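Conserved hypothetical protein (Bacteroides thetaiotaomicron, PDB 2AFC) is of unknown function but has a macrodomain, and probably removes ADP-ribose by hydrolysis from ADP-ribosylated thymidine in DNA. Local coordinates at residues S16-I21 with E71-V76; F60-V65 with N78-H83; I95-V100 with W132-Q137; C103-A108 with K140-T145. All coordinates share one frame; numbering follows the deposited sequence.

Interaction 1: S16-I21 with E71-V76; sequences SGVKVI and ENKLYV
Tyr-75 meets segment 16-21 through both its backbone and its ring. Its N donates to Lys-19 O at 2.9 Å, and its O accepts from Ile-21 N at 2.7 Å. Lys-19 N reaches Lys-73 O at 3.0 Å. This is the parallel pairing of two neighbouring strands in the central macrodomain sheet. Tyr-75 has CG anti to its carbonyl carbon (chi1 -55°), which leads the ring back along the strands to Val-18. There Val-18 CG1 sits at the ring edge, 3.7 Å from Tyr-75 CE1. The other branch, Val-18 CG2, meets Lys-73 CG at 3.9 Å, and the two side chains cross at about a right angle. Lys-73 is the third residue of a type II turn from Glu-71 to Leu-74, and its amino end leads away. With an alanine in place of Val-18, the Tyr-75 ring edge and the Lys-73 methylenes would probably lose their apolar neighbour, opening a gap between them. On the other face of the sheet, Ile-21 CD1 lies 3.4 Å from Tyr-75 O, though the modelled position of this methyl against Leu-74 is doubtful. Phe-110 and His-114 meet the Tyr-75 ring edge-to-face. The polar pairing is thus made by main-chain atoms, while the side chains add apolar contact beside it.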
loop_
_atom_site.group_PDB
_atom_site.type_symbol
_atom_site.label_atom_id
_atom_site.label_comp_id
_atom_site.label_asym_id
_atom_site.label_seq_id
_atom_site.Cartn_x
_atom_site.Cartn_y
_atom_site.Cartn_z
ATOM N N SER A 16 -8.836 3.013 -17.122
ATOM C CA SER A 16 -8.235 2.010 -17.995
ATOM C C SER A 16 -6.738 2.033 -17.706
ATOM O O SER A 16 -6.292 2.730 -16.788
ATOM C CB SER A 16 -8.462 2.383 -19.460
ATOM O OG SER A 16 -7.898 3.652 -19.743
ATOM N N GLY A 17 -5.971 1.287 -18.501
ATOM C CA GLY A 17 -4.527 1.240 -18.324
ATOM C C GLY A 17 -4.109 0.380 -17.147
ATOM O O GLY A 17 -4.944 0.032 -16.310
ATOM N N VAL A 18 -2.823 0.035 -17.077
ATOM C CA VAL A 18 -2.325 -0.793 -15.990
ATOM C C VAL A 18 -2.544 -0.071 -14.666
ATOM O O VAL A 18 -2.406 1.158 -14.584
ATOM C CB VAL A 18 -0.828 -1.127 -16.167
ATOM C CG1 VAL A 18 -0.351 -2.004 -15.009
ATOM C CG2 VAL A 18 -0.612 -1.853 -17.497
ATOM N N LYS A 19 -2.892 -0.839 -13.634
ATOM C CA LYS A 19 -3.178 -0.269 -12.326
ATOM C C LYS A 19 -2.473 -0.984 -11.190
ATOM O O LYS A 19 -2.279 -2.202 -11.219
ATOM C CB LYS A 19 -4.691 -0.321 -12.051
ATOM C CG LYS A 19 -5.581 0.222 -13.169
ATOM C CD LYS A 19 -7.002 -0.324 -13.038
ATOM C CE LYS A 19 -7.950 0.267 -14.071
ATOM N NZ LYS A 19 -7.712 -0.220 -15.463
ATOM N N VAL A 20 -2.107 -0.223 -10.172
ATOM C CA VAL A 20 -1.457 -0.813 -9.018
ATOM C C VAL A 20 -2.187 -0.403 -7.752
ATOM O O VAL A 20 -2.390 0.772 -7.480
ATOM C CB VAL A 20 0.043 -0.407 -8.931
ATOM C CG1 VAL A 20 0.688 -1.039 -7.703
ATOM C CG2 VAL A 20 0.770 -0.876 -10.181
ATOM N N ILE A 21 -2.607 -1.400 -6.992
ATOM C CA ILE A 21 -3.294 -1.163 -5.734
ATOM C C ILE A 21 -2.243 -1.244 -4.621
ATOM O O ILE A 21 -1.624 -2.287 -4.409
ATOM C CB ILE A 21 -4.395 -2.226 -5.517
ATOM C CG1 ILE A 21 -5.434 -2.118 -6.638
ATOM C CG2 ILE A 21 -5.058 -2.031 -4.155
ATOM C CD1 ILE A 21 -5.011 -2.753 -7.913
ATOM N N GLU A 71 -4.119 -9.905 -11.793
ATOM C CA GLU A 71 -4.936 -9.960 -12.989
ATOM C C GLU A 71 -4.325 -9.186 -14.143
ATOM O O GLU A 71 -3.351 -8.458 -13.962
ATOM C CB GLU A 71 -6.326 -9.431 -12.662
ATOM C CG GLU A 71 -7.424 -9.983 -13.537
ATOM C CD GLU A 71 -8.760 -9.890 -12.850
ATOM O OE1 GLU A 71 -9.791 -10.251 -13.464
ATOM O OE2 GLU A 71 -8.768 -9.455 -11.678
ATOM N N ASN A 72 -4.900 -9.349 -15.331
ATOM C CA ASN A 72 -4.401 -8.669 -16.523
ATOM C C ASN A 72 -4.293 -7.163 -16.309
ATOM O O ASN A 72 -5.294 -6.485 -16.095
ATOM C CB ASN A 72 -5.314 -8.958 -17.715
ATOM C CG ASN A 72 -4.808 -8.336 -19.007
ATOM O OD1 ASN A 72 -3.655 -8.532 -19.396
ATOM N ND2 ASN A 72 -5.678 -7.591 -19.685
ATOM N N LYS A 73 -3.068 -6.648 -16.358
ATOM C CA LYS A 73 -2.821 -5.223 -16.173
ATOM C C LYS A 73 -3.221 -4.769 -14.781
ATOM O O LYS A 73 -3.634 -3.625 -14.589
ATOM C CB LYS A 73 -3.593 -4.408 -17.218
ATOM C CG LYS A 73 -3.105 -4.602 -18.644
ATOM C CD LYS A 73 -3.896 -3.762 -19.640
ATOM C CE LYS A 73 -3.185 -3.712 -20.990
ATOM N NZ LYS A 73 -2.946 -5.067 -21.570
ATOM N N LEU A 74 -3.094 -5.657 -13.804
ATOM C CA LEU A 74 -3.470 -5.304 -12.439
ATOM C C LEU A 74 -2.499 -5.882 -11.413
ATOM O O LEU A 74 -2.267 -7.095 -11.380
ATOM C CB LEU A 74 -4.898 -5.797 -12.151
ATOM C CG LEU A 74 -5.469 -5.394 -10.790
ATOM C CD1 LEU A 74 -5.504 -3.875 -10.710
ATOM C CD2 LEU A 74 -6.869 -5.990 -10.584
ATOM N N TYR A 75 -1.937 -5.016 -10.575
ATOM C CA TYR A 75 -0.994 -5.461 -9.553
ATOM C C TYR A 75 -1.318 -4.940 -8.167
ATOM O O TYR A 75 -1.731 -3.792 -7.992
ATOM C CB TYR A 75 0.434 -5.011 -9.867
ATOM C CG TYR A 75 0.968 -5.403 -11.216
ATOM C CD1 TYR A 75 0.508 -4.779 -12.375
ATOM C CD2 TYR A 75 1.996 -6.346 -11.333
ATOM C CE1 TYR A 75 1.063 -5.071 -13.614
ATOM C CE2 TYR A 75 2.560 -6.644 -12.570
ATOM C CZ TYR A 75 2.088 -5.998 -13.709
ATOM O OH TYR A 75 2.646 -6.273 -14.940
ATOM N N VAL A 76 -1.102 -5.790 -7.176
ATOM C CA VAL A 76 -1.320 -5.397 -5.797
ATOM C C VAL A 76 0.072 -5.085 -5.258
ATOM O O VAL A 76 1.027 -5.812 -5.537
ATOM C CB VAL A 76 -1.933 -6.542 -4.965
ATOM C CG1 VAL A 76 -2.155 -6.080 -3.548
ATOM C CG2 VAL A 76 -3.243 -6.995 -5.583
#

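Interaction 2: F60-V65 with N78-H83; sequences FTLGAV and NMIGQH
Gly-63 N donates to Ile-80 O at 2.8 Å, with an N-H...O angle of 164°. The same oxygen also takes a CA-H...O contact from Leu-62 CA at 3.2 Å. Gly-63 and Leu-62 are the two middle residues of a type II turn from Thr-61 to Ala-64. At the backbone angles of Gly-63, a side chain would jam against the preceding carbonyl. Beyond the turn, Ile-80 N donates to Ala-64 O at 3.3 Å. Val-65 faces Met-79, a selenomethionine, as a non-hydrogen-bonded antiparallel pair. The chain thus enters edge strand 65-71 of the macrodomain sheet paired with strand 74-82. The Ile-80 side chain points toward the turn, with CB 3.7 Å from Thr-61 O. Its CG1 lies beside the backbone N (chi1 -58°), and CD1 reaches Phe-60 CZ at 4.0 Å. Its other branch, CG2, packs on Leu-62 CA at 3.7 Å. Tyr-50 and Trp-53 of helix 45-56 also touch Ile-80. Leu-62 CD2 lies 3.5 Å from Gln-82 O, and CD1 approaches His-83 CB. Two backbone bonds therefore hold the Ile-80 main chain at N and O, and its side chain adds apolar contact with Phe-60 and Leu-62.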
loop_
_atom_site.group_PDB
_atom_site.type_symbol
_atom_site.label_atom_id
_atom_site.label_comp_id
_atom_site.label_asym_id
_atom_site.label_seq_id
_atom_site.Cartn_x
_atom_site.Cartn_y
_atom_site.Cartn_z
ATOM N N PHE A 60 12.312 -8.959 3.934
ATOM C CA PHE A 60 11.007 -8.626 4.461
ATOM C C PHE A 60 11.322 -7.599 5.530
ATOM O O PHE A 60 11.619 -7.955 6.663
ATOM C CB PHE A 60 10.366 -9.848 5.108
ATOM C CG PHE A 60 9.010 -9.582 5.678
ATOM C CD1 PHE A 60 7.872 -9.755 4.899
ATOM C CD2 PHE A 60 8.868 -9.140 6.988
ATOM C CE1 PHE A 60 6.605 -9.493 5.413
ATOM C CE2 PHE A 60 7.600 -8.874 7.514
ATOM C CZ PHE A 60 6.466 -9.052 6.722
ATOM N N THR A 61 11.259 -6.324 5.182
ATOM C CA THR A 61 11.593 -5.289 6.147
ATOM C C THR A 61 10.872 -3.983 5.811
ATOM O O THR A 61 10.441 -3.787 4.683
ATOM C CB THR A 61 13.124 -5.063 6.148
ATOM O OG1 THR A 61 13.470 -4.056 7.106
ATOM C CG2 THR A 61 13.593 -4.632 4.767
ATOM N N LEU A 62 10.736 -3.103 6.798
ATOM C CA LEU A 62 10.064 -1.820 6.620
ATOM C C LEU A 62 10.659 -1.045 5.446
ATOM O O LEU A 62 11.873 -0.896 5.344
ATOM C CB LEU A 62 10.176 -0.992 7.910
ATOM C CG LEU A 62 9.343 -1.441 9.120
ATOM C CD1 LEU A 62 9.935 -0.906 10.430
ATOM C CD2 LEU A 62 7.907 -0.957 8.939
ATOM N N GLY A 63 9.802 -0.562 4.551
ATOM C CA GLY A 63 10.281 0.190 3.406
ATOM C C GLY A 63 10.297 -0.667 2.159
ATOM O O GLY A 63 10.336 -0.152 1.039
ATOM N N ALA A 64 10.261 -1.982 2.339
ATOM C CA ALA A 64 10.278 -2.878 1.190
ATOM C C ALA A 64 8.900 -2.962 0.534
ATOM O O ALA A 64 7.878 -2.636 1.141
ATOM C CB ALA A 64 10.742 -4.261 1.613
ATOM N N VAL A 65 8.872 -3.405 -0.712
ATOM C CA VAL A 65 7.615 -3.513 -1.419
ATOM C C VAL A 65 7.574 -4.793 -2.226
ATOM O O VAL A 65 8.533 -5.114 -2.928
ATOM C CB VAL A 65 7.413 -2.339 -2.402
ATOM C CG1 VAL A 65 6.004 -2.407 -2.989
ATOM C CG2 VAL A 65 7.646 -1.000 -1.696
ATOM N N ASN A 78 2.097 -4.822 -1.902
ATOM C CA ASN A 78 2.190 -5.036 -0.449
ATOM C C ASN A 78 3.309 -4.160 0.085
ATOM O O ASN A 78 4.482 -4.431 -0.144
ATOM C CB ASN A 78 2.475 -6.510 -0.126
ATOM C CG ASN A 78 1.265 -7.409 -0.376
ATOM O OD1 ASN A 78 0.147 -7.062 -0.014
ATOM N ND2 ASN A 78 1.489 -8.569 -0.979
HETATM N N MSE A 79 2.945 -3.099 0.791
HETATM C CA MSE A 79 3.947 -2.178 1.304
HETATM C C MSE A 79 4.146 -2.293 2.804
HETATM O O MSE A 79 3.230 -2.022 3.586
HETATM C CB MSE A 79 3.569 -0.728 0.982
HETATM C CG MSE A 79 2.992 -0.507 -0.403
HETATM SE SE MSE A 79 2.896 1.383 -0.904
HETATM C CE MSE A 79 1.592 1.884 0.397
ATOM N N ILE A 80 5.357 -2.655 3.209
ATOM C CA ILE A 80 5.644 -2.786 4.630
ATOM C C ILE A 80 6.001 -1.438 5.245
ATOM O O ILE A 80 7.181 -1.083 5.348
ATOM C CB ILE A 80 6.793 -3.791 4.874
ATOM C CG1 ILE A 80 6.418 -5.156 4.292
ATOM C CG2 ILE A 80 7.043 -3.946 6.360
ATOM C CD1 ILE A 80 5.128 -5.848 4.828
ATOM N N GLY A 81 4.976 -0.689 5.655
ATOM C CA GLY A 81 5.185 0.616 6.270
ATOM C C GLY A 81 4.643 0.677 7.687
ATOM O O GLY A 81 4.447 1.754 8.268
ATOM N N GLN A 82 4.421 -0.494 8.265
ATOM C CA GLN A 82 3.882 -0.574 9.617
ATOM C C GLN A 82 4.725 -1.483 10.517
ATOM O O GLN A 82 5.071 -2.611 10.155
ATOM C CB GLN A 82 2.446 -1.085 9.541
ATOM C CG GLN A 82 1.511 -0.421 10.514
ATOM C CD GLN A 82 0.111 -0.998 10.445
ATOM O OE1 GLN A 82 -0.682 -0.645 9.567
ATOM N NE2 GLN A 82 -0.195 -1.904 11.371
ATOM N N HIS A 83 5.047 -0.987 11.700
ATOM C CA HIS A 83 5.856 -1.749 12.645
ATOM C C HIS A 83 4.994 -2.369 13.738
ATOM O O HIS A 83 4.569 -1.684 14.662
ATOM C CB HIS A 83 6.907 -0.846 13.284
ATOM C CG HIS A 83 7.793 -1.565 14.246
ATOM N ND1 HIS A 83 8.011 -1.122 15.532
ATOM C CD2 HIS A 83 8.481 -2.725 14.121
ATOM C CE1 HIS A 83 8.793 -1.982 16.161
ATOM N NE2 HIS A 83 9.090 -2.963 15.327
#

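Interaction 3: I95-V100 with W132-Q137; sequences IRYDAV and WELMEQ
Met-135, a selenomethionine, starts with CG anti to its backbone N (chi1 -166°) and then bends at chi2 and chi3, which brings CE to Tyr-97 and SE to Val-100. Tyr-97 has CG anti to its carbonyl carbon (chi1 -68°), and its ring reaches out to helix 132-144. Leu-134 CD2 sits over one face of that ring, 3.9 Å from the centroid and 24° off the normal. This is a CH-pi contact, and the two side chains cross at about a right angle. On the opposite face lies Ile-95 CD1, offset toward the rim, so the ring is held between two aliphatic groups. Met-135 CE comes in obliquely, 3.7 Å from Tyr-97 CE1. The contact joins the first turns of helices 97-113 and 132-144, which lie side by side in the alpha/beta macrodomain fold. Deeper in, Val-100 CG1 packs on Met-135 SE at 3.8 Å, again at about a right angle. Ile-95 CD1 also touches Met-135 CE, at 4.2 Å. At the ring's far end, Tyr-97 OH takes a weak hydrogen bond from Lys-131 N.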
loop_
_atom_site.group_PDB
_atom_site.type_symbol
_atom_site.label_atom_id
_atom_site.label_comp_id
_atom_site.label_asym_id
_atom_site.label_seq_id
_atom_site.Cartn_x
_atom_site.Cartn_y
_atom_site.Cartn_z
ATOM N N ILE A 95 2.709 3.005 12.707
ATOM C CA ILE A 95 2.962 3.540 11.378
ATOM C C ILE A 95 4.379 4.114 11.269
ATOM O O ILE A 95 4.864 4.775 12.185
ATOM C CB ILE A 95 1.939 4.642 11.033
ATOM C CG1 ILE A 95 2.069 5.049 9.561
ATOM C CG2 ILE A 95 2.149 5.844 11.952
ATOM C CD1 ILE A 95 3.283 5.892 9.118
ATOM N N ARG A 96 5.038 3.847 10.142
ATOM C CA ARG A 96 6.394 4.352 9.896
ATOM C C ARG A 96 6.403 5.192 8.635
ATOM O O ARG A 96 6.462 4.666 7.519
ATOM C CB ARG A 96 7.394 3.198 9.740
ATOM C CG ARG A 96 7.738 2.502 11.031
ATOM C CD ARG A 96 8.271 3.490 12.035
ATOM N NE ARG A 96 8.600 2.841 13.297
ATOM C CZ ARG A 96 7.716 2.522 14.234
ATOM N NH1 ARG A 96 6.430 2.797 14.063
ATOM N NH2 ARG A 96 8.120 1.933 15.348
ATOM N N TYR A 97 6.354 6.505 8.821
ATOM C CA TYR A 97 6.316 7.438 7.705
ATOM C C TYR A 97 7.532 7.394 6.793
ATOM O O TYR A 97 7.385 7.569 5.585
ATOM C CB TYR A 97 6.089 8.846 8.226
ATOM C CG TYR A 97 4.715 9.037 8.822
ATOM C CD1 TYR A 97 3.561 8.935 8.028
ATOM C CD2 TYR A 97 4.560 9.357 10.166
ATOM C CE1 TYR A 97 2.283 9.159 8.568
ATOM C CE2 TYR A 97 3.308 9.579 10.708
ATOM C CZ TYR A 97 2.175 9.485 9.906
ATOM O OH TYR A 97 0.951 9.774 10.458
ATOM N N ASP A 98 8.722 7.161 7.352
ATOM C CA ASP A 98 9.928 7.080 6.525
ATOM C C ASP A 98 9.882 5.789 5.699
ATOM O O ASP A 98 10.449 5.711 4.614
ATOM C CB ASP A 98 11.193 7.109 7.393
ATOM C CG ASP A 98 11.390 8.442 8.089
ATOM O OD1 ASP A 98 11.269 9.497 7.424
ATOM O OD2 ASP A 98 11.677 8.445 9.301
ATOM N N ALA A 99 9.196 4.781 6.219
ATOM C CA ALA A 99 9.062 3.512 5.522
ATOM C C ALA A 99 8.064 3.647 4.386
ATOM O O ALA A 99 8.305 3.159 3.283
ATOM C CB ALA A 99 8.599 2.441 6.476
ATOM N N VAL A 100 6.937 4.305 4.654
ATOM C CA VAL A 100 5.921 4.480 3.615
ATOM C C VAL A 100 6.548 5.281 2.472
ATOM O O VAL A 100 6.257 5.031 1.293
ATOM C CB VAL A 100 4.661 5.219 4.148
ATOM C CG1 VAL A 100 3.683 5.477 3.009
ATOM C CG2 VAL A 100 3.978 4.382 5.227
ATOM N N TRP A 132 -3.998 11.455 7.928
ATOM C CA TRP A 132 -4.012 11.913 6.548
ATOM C C TRP A 132 -3.220 13.181 6.270
ATOM O O TRP A 132 -2.633 13.314 5.202
ATOM C CB TRP A 132 -5.442 12.089 6.050
ATOM C CG TRP A 132 -5.508 11.934 4.581
ATOM C CD1 TRP A 132 -5.897 12.869 3.669
ATOM C CD2 TRP A 132 -5.123 10.776 3.832
ATOM N NE1 TRP A 132 -5.777 12.363 2.393
ATOM C CE2 TRP A 132 -5.303 11.080 2.468
ATOM C CE3 TRP A 132 -4.642 9.513 4.182
ATOM C CZ2 TRP A 132 -5.015 10.167 1.456
ATOM C CZ3 TRP A 132 -4.355 8.601 3.172
ATOM C CH2 TRP A 132 -4.543 8.935 1.827
ATOM N N GLU A 133 -3.207 14.111 7.217
ATOM C CA GLU A 133 -2.458 15.351 7.042
ATOM C C GLU A 133 -1.012 15.102 6.610
ATOM O O GLU A 133 -0.518 15.746 5.686
ATOM C CB GLU A 133 -2.468 16.172 8.334
ATOM C CG GLU A 133 -3.660 17.112 8.475
ATOM C CD GLU A 133 -4.989 16.398 8.344
ATOM O OE1 GLU A 133 -5.289 15.530 9.193
ATOM O OE2 GLU A 133 -5.731 16.706 7.386
ATOM N N LEU A 134 -0.332 14.172 7.280
ATOM C CA LEU A 134 1.048 13.846 6.925
ATOM C C LEU A 134 1.088 12.953 5.688
ATOM O O LEU A 134 1.774 13.250 4.713
ATOM C CB LEU A 134 1.757 13.124 8.075
ATOM C CG LEU A 134 2.208 13.920 9.299
ATOM C CD1 LEU A 134 1.022 14.227 10.204
ATOM C CD2 LEU A 134 3.247 13.104 10.052
HETATM N N MSE A 135 0.341 11.857 5.743
HETATM C CA MSE A 135 0.277 10.897 4.655
HETATM C C MSE A 135 0.047 11.581 3.304
HETATM O O MSE A 135 0.708 11.261 2.316
HETATM C CB MSE A 135 -0.841 9.890 4.941
HETATM C CG MSE A 135 -0.816 8.662 4.070
HETATM SE SE MSE A 135 0.823 7.657 4.305
HETATM C CE MSE A 135 0.544 7.043 6.122
ATOM N N GLU A 136 -0.888 12.521 3.266
ATOM C CA GLU A 136 -1.194 13.242 2.037
ATOM C C GLU A 136 0.054 13.894 1.436
ATOM O O GLU A 136 0.263 13.850 0.221
ATOM C CB GLU A 136 -2.262 14.301 2.315
ATOM C CG GLU A 136 -2.628 15.172 1.131
ATOM C CD GLU A 136 -3.851 16.016 1.422
ATOM O OE1 GLU A 136 -3.862 16.705 2.468
ATOM O OE2 GLU A 136 -4.800 15.984 0.606
ATOM N N GLN A 137 0.879 14.497 2.289
ATOM C CA GLN A 137 2.111 15.145 1.838
ATOM C C GLN A 137 3.090 14.137 1.239
ATOM O O GLN A 137 3.754 14.422 0.243
ATOM C CB GLN A 137 2.784 15.876 2.996
ATOM C CG GLN A 137 2.085 17.157 3.391
ATOM C CD GLN A 137 2.058 18.152 2.255
ATOM O OE1 GLN A 137 0.993 18.598 1.831
ATOM N NE2 GLN A 137 3.239 18.501 1.745
#

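Interaction 4: C103-A108 with K140-T145; sequences CLKEVA and KEELIT
Leu-143 and Ala-108 make the tightly packed side of this helix pair. Leu-143 CD2 lies 3.9 Å from Ala-108 CB and 3.8 Å from Leu-104 O. Ala-108 CB also rests against Glu-142 O at 3.7 Å. Its small methyl probably helps the helices run close, with segment axes 8.8 Å apart at nearest and 16° from parallel. Leu-104 CB meets Glu-142 CB at 4.1 Å and marks the border. Beyond it the contact turns polar and looser. Lys-105, exposed to solvent, lies alongside the Glu-142 carboxylate, but the salt bridge from Lys-105 NZ to Glu-142 OE2 is long, at 3.6 Å. Glu-142 is itself buried, and the bend at chi2 (-55°) turns its carboxylate toward Lys-105. Its firmer partner is Arg-101 NH1, while Arg-101 NH2 pairs with Glu-141. A leucine in place of Glu-142 would probably leave Lys-105 without this charged mate and Arg-101 with one carboxylate fewer. In the fold, Leu-104 touches Met-79 of strand 74-82 and Leu-143 touches Val-150 of strand 150-154, so both helices of the pair pack on the central sheet.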
loop_
_atom_site.group_PDB
_atom_site.type_symbol
_atom_site.label_atom_id
_atom_site.label_comp_id
_atom_site.label_asym_id
_atom_site.label_seq_id
_atom_site.Cartn_x
_atom_site.Cartn_y
_atom_site.Cartn_z
ATOM N N CYS A 103 8.708 2.944 0.480
ATOM C CA CYS A 103 7.755 2.103 -0.230
ATOM C C CYS A 103 7.184 2.791 -1.466
ATOM O O CYS A 103 7.261 2.251 -2.571
ATOM C CB CYS A 103 6.606 1.680 0.703
ATOM S SG CYS A 103 7.042 0.444 1.969
ATOM N N LEU A 104 6.625 3.983 -1.272
ATOM C CA LEU A 104 6.025 4.741 -2.365
ATOM C C LEU A 104 7.072 5.128 -3.393
ATOM O O LEU A 104 6.829 5.073 -4.603
ATOM C CB LEU A 104 5.324 5.994 -1.830
ATOM C CG LEU A 104 4.092 5.757 -0.948
ATOM C CD1 LEU A 104 3.566 7.076 -0.452
ATOM C CD2 LEU A 104 3.030 5.013 -1.723
ATOM N N LYS A 105 8.241 5.514 -2.908
ATOM C CA LYS A 105 9.338 5.885 -3.785
ATOM C C LYS A 105 9.600 4.697 -4.722
ATOM O O LYS A 105 9.878 4.871 -5.900
ATOM C CB LYS A 105 10.559 6.230 -2.925
ATOM C CG LYS A 105 11.833 6.579 -3.660
ATOM C CD LYS A 105 12.776 7.361 -2.728
ATOM C CE LYS A 105 12.258 8.781 -2.494
ATOM N NZ LYS A 105 12.855 9.452 -1.306
ATOM N N GLU A 106 9.451 3.485 -4.200
ATOM C CA GLU A 106 9.671 2.288 -4.997
ATOM C C GLU A 106 8.475 2.007 -5.889
ATOM O O GLU A 106 8.619 1.425 -6.969
ATOM C CB GLU A 106 9.928 1.094 -4.083
ATOM C CG GLU A 106 11.126 0.286 -4.491
ATOM C CD GLU A 106 10.857 -0.514 -5.720
ATOM O OE1 GLU A 106 11.810 -0.810 -6.470
ATOM O OE2 GLU A 106 9.679 -0.861 -5.927
ATOM N N VAL A 107 7.288 2.408 -5.432
ATOM C CA VAL A 107 6.087 2.202 -6.227
ATOM C C VAL A 107 6.169 3.149 -7.417
ATOM O O VAL A 107 5.781 2.811 -8.538
ATOM C CB VAL A 107 4.801 2.502 -5.415
ATOM C CG1 VAL A 107 3.619 2.707 -6.356
ATOM C CG2 VAL A 107 4.497 1.350 -4.480
ATOM N N ALA A 108 6.688 4.342 -7.158
ATOM C CA ALA A 108 6.837 5.345 -8.195
ATOM C C ALA A 108 7.505 4.747 -9.425
ATOM O O ALA A 108 6.941 4.783 -10.520
ATOM C CB ALA A 108 7.644 6.507 -7.669
ATOM N N LYS A 140 2.087 13.093 -2.150
ATOM C CA LYS A 140 2.355 14.253 -2.971
ATOM C C LYS A 140 3.817 14.303 -3.413
ATOM O O LYS A 140 4.110 14.293 -4.612
ATOM C CB LYS A 140 1.990 15.499 -2.162
ATOM C CG LYS A 140 1.982 16.817 -2.904
ATOM C CD LYS A 140 1.717 17.942 -1.904
ATOM C CE LYS A 140 1.873 19.325 -2.514
ATOM N NZ LYS A 140 1.836 20.379 -1.447
ATOM N N GLU A 141 4.731 14.333 -2.443
ATOM C CA GLU A 141 6.157 14.413 -2.741
ATOM C C GLU A 141 6.728 13.207 -3.471
ATOM O O GLU A 141 7.689 13.338 -4.220
ATOM C CB GLU A 141 6.972 14.637 -1.460
ATOM C CG GLU A 141 8.432 15.004 -1.744
ATOM C CD GLU A 141 9.333 14.994 -0.512
ATOM O OE1 GLU A 141 9.038 15.719 0.460
ATOM O OE2 GLU A 141 10.354 14.262 -0.520
ATOM N N GLU A 142 6.136 12.035 -3.265
ATOM C CA GLU A 142 6.651 10.826 -3.898
ATOM C C GLU A 142 5.948 10.352 -5.169
ATOM O O GLU A 142 6.565 9.676 -5.996
ATOM C CB GLU A 142 6.673 9.682 -2.884
ATOM C CG GLU A 142 7.566 9.927 -1.678
ATOM C CD GLU A 142 9.006 10.274 -2.055
ATOM O OE1 GLU A 142 9.542 9.711 -3.035
ATOM O OE2 GLU A 142 9.611 11.109 -1.363
ATOM N N LEU A 143 4.673 10.695 -5.336
ATOM C CA LEU A 143 3.940 10.256 -6.520
ATOM C C LEU A 143 3.426 11.373 -7.425
ATOM O O LEU A 143 3.683 11.369 -8.624
ATOM C CB LEU A 143 2.771 9.354 -6.111
ATOM C CG LEU A 143 3.105 8.090 -5.309
ATOM C CD1 LEU A 143 1.815 7.301 -5.034
ATOM C CD2 LEU A 143 4.101 7.230 -6.091
ATOM N N ILE A 144 2.696 12.329 -6.868
ATOM C CA ILE A 144 2.169 13.401 -7.695
ATOM C C ILE A 144 3.301 14.203 -8.317
ATOM O O ILE A 144 3.162 14.738 -9.416
ATOM C CB ILE A 144 1.276 14.345 -6.886
ATOM C CG1 ILE A 144 0.168 13.544 -6.197
ATOM C CG2 ILE A 144 0.663 15.388 -7.806
ATOM C CD1 ILE A 144 -0.814 12.739 -7.099
ATOM N N THR A 145 4.427 14.272 -7.614
ATOM C CA THR A 145 5.593 15.009 -8.088
ATOM C C THR A 145 6.211 14.419 -9.345
ATOM O O THR A 145 6.813 15.138 -10.135
ATOM C CB THR A 145 6.664 15.077 -7.003
ATOM O OG1 THR A 145 6.251 16.011 -6.000
ATOM C CG2 THR A 145 7.989 15.519 -7.586
#

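In the fold
All four contacts lie within the one macrodomain. Interactions 1 and 2 share strand 74-82, with centres about 20 Å apart on opposite sides of the chain's centre. Interactions 3 and 4 share helices 97-113 and 132-144, with centres about 11 Å apart, and join that pair at two levels. The strand contacts close before the helix contacts open along the chain. Interaction 2 links the two groups: Gly-81 O probably accepts from Arg-96 N of interaction 3, and Cys-103 of interaction 4 packs on Ala-64 and Val-65. Interactions 1 and 3 do not touch, their nearest atoms lying about 12 Å apart. Sheet and helix pair are thus tied together beside strand 74-82.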